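Local structure of fatty acid/retinol binding protein protein 7, isoform A, confirmed BY transcript evidence (2W9Y) at residues 78-83 and 132-137. The protein probably binds fatty acids such as oleic acid, and perhaps retinoids, as a helical lipid-carrier protein of the nematode Caenorhabditis elegans. Numbering follows the deposited sequence.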
# COMPACT_ATOMS: atom_id res chain seq x y z
N ASP A 78 -11.43 9.87 -4.24
CA ASP A 78 -12.48 10.92 -4.46
C ASP A 78 -12.90 11.17 -5.90
O ASP A 78 -12.04 11.34 -6.79
CB ASP A 78 -12.07 12.29 -3.82
CG ASP A 78 -12.11 12.27 -2.27
OD1 ASP A 78 -12.71 11.34 -1.65
OD2 ASP A 78 -11.52 13.21 -1.65
N GLY A 79 -14.23 11.21 -6.15
CA GLY A 79 -14.70 11.56 -7.48
C GLY A 79 -14.65 10.52 -8.58
O GLY A 79 -15.21 10.75 -9.69
N LEU A 80 -14.02 9.37 -8.26
CA LEU A 80 -13.91 8.27 -9.20
C LEU A 80 -15.24 7.57 -9.47
O LEU A 80 -16.08 7.53 -8.58
CB LEU A 80 -12.86 7.24 -8.74
CG LEU A 80 -11.39 7.67 -8.59
CD1 LEU A 80 -10.50 6.51 -8.07
CD2 LEU A 80 -10.86 8.19 -9.95
N SER A 81 -15.38 7.00 -10.69
CA SER A 81 -16.53 6.21 -11.11
C SER A 81 -16.48 4.85 -10.39
O SER A 81 -15.44 4.48 -9.88
CB SER A 81 -16.37 5.91 -12.59
OG SER A 81 -15.37 4.85 -12.79
N PRO A 82 -17.60 4.11 -10.37
CA PRO A 82 -17.68 2.82 -9.69
C PRO A 82 -16.63 1.88 -10.15
O PRO A 82 -16.02 1.21 -9.30
CB PRO A 82 -19.09 2.31 -10.05
CG PRO A 82 -19.87 3.62 -10.18
CD PRO A 82 -18.93 4.65 -10.70
N ALA A 83 -16.33 1.87 -11.45
CA ALA A 83 -15.33 0.94 -12.01
C ALA A 83 -13.92 1.32 -11.59
O ALA A 83 -13.08 0.45 -11.27
CB ALA A 83 -15.37 0.92 -13.56
N ARG A 132 -5.15 8.45 -13.17
CA ARG A 132 -3.82 9.15 -13.26
C ARG A 132 -3.89 10.53 -12.59
O ARG A 132 -2.97 10.95 -11.91
CB ARG A 132 -3.37 9.26 -14.71
CG ARG A 132 -2.88 7.86 -15.24
CD ARG A 132 -2.64 7.94 -16.75
NE ARG A 132 -1.77 6.84 -17.14
CZ ARG A 132 -1.95 6.16 -18.25
NH1 ARG A 132 -3.00 6.45 -19.03
NH2 ARG A 132 -1.12 5.16 -18.56
N LYS A 133 -5.03 11.19 -12.73
CA LYS A 133 -5.17 12.54 -12.16
C LYS A 133 -5.15 12.41 -10.62
O LYS A 133 -4.59 13.24 -9.93
CB LYS A 133 -6.48 13.20 -12.66
CG LYS A 133 -6.70 14.67 -12.21
CD LYS A 133 -8.05 15.21 -12.84
CE LYS A 133 -8.70 16.20 -11.96
NZ LYS A 133 -9.75 16.93 -12.72
N ASN A 134 -5.84 11.40 -10.08
CA ASN A 134 -5.86 11.21 -8.64
C ASN A 134 -4.54 10.60 -8.05
O ASN A 134 -4.32 10.64 -6.82
CB ASN A 134 -7.05 10.33 -8.24
CG ASN A 134 -8.34 11.12 -8.03
OD1 ASN A 134 -8.38 12.33 -8.27
ND2 ASN A 134 -9.40 10.45 -7.49
N ASN A 135 -3.75 9.93 -8.89
CA ASN A 135 -2.51 9.21 -8.45
C ASN A 135 -1.37 9.53 -9.45
O ASN A 135 -0.94 8.66 -10.16
CB ASN A 135 -2.76 7.67 -8.47
CG ASN A 135 -3.96 7.25 -7.63
OD1 ASN A 135 -3.81 6.93 -6.44
ND2 ASN A 135 -5.19 7.23 -8.27
N PRO A 136 -0.91 10.78 -9.54
CA PRO A 136 0.08 11.18 -10.56
C PRO A 136 1.44 10.55 -10.24
O PRO A 136 2.30 10.48 -11.12
CB PRO A 136 0.15 12.72 -10.42
CG PRO A 136 -0.47 13.00 -9.05
CD PRO A 136 -1.39 11.91 -8.72
N ASP A 137 1.56 10.00 -9.03
CA ASP A 137 2.85 9.37 -8.58
C ASP A 137 2.93 7.87 -8.90
O ASP A 137 4.00 7.25 -8.73
CB ASP A 137 3.04 9.57 -7.06
CG ASP A 137 1.84 9.08 -6.26
OD1 ASP A 137 0.67 9.06 -6.81
OD2 ASP A 137 2.04 8.77 -5.08
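Asn-134 ND2 is shared by two backbone carbonyls of the loop between helix 60-75 and helix 82-104: it donates to Asp-78 O at 2.9 Å and also to Arg-76 O. The bond to Asp-78 is nearly straight, with 163° at the hydrogen. The acceptor lies almost exactly in the plane of the amide, whereas the donor is tilted 21° from the plane of the carbonyl. With OD1 eclipsing CA (chi2 5°), ND2 is the outermost atom of the side chain and faces the loop. Asparagine suits this place because its primary amide carries two N-H groups on one nitrogen, enough to serve both carbonyls.

The side chain of Leu-80 runs against that of Asn-134 and meets the same nitrogen. Its CG lies 3.6 Å from Asn-134 ND2, and its CD2 stands above the amide plane at the nitrogen end. With CG anti to its own carbonyl carbon, the branched end is carried to the amide and also rests on Ala-130 and Leu-131, adding a nonpolar contact to helix 125-134. Gly-79 makes the turn between these two partners with a positive phi, which glycine adopts easily. Replacing Asn-134 with a leucine would probably leave the carbonyls of Asp-78 and Arg-76 without this shared donor and the loop less firmly tied to the helix end.

Beyond the contact, Arg-76 reaches the same helix end through its guanidinium, bonded to Asn-135 OD1 and salt-bridged to Asp-137. Ser-81, whose small hydroxyl fits an N-cap, pairs with Ala-84 N and Asp-127. The arrangement is that of an interhelical loop pinned at the surface of an all-helical FAR protein: a side chain from the last turn of helix 125-134 holds loop carbonyls just ahead of the serine N-cap of helix 82-104.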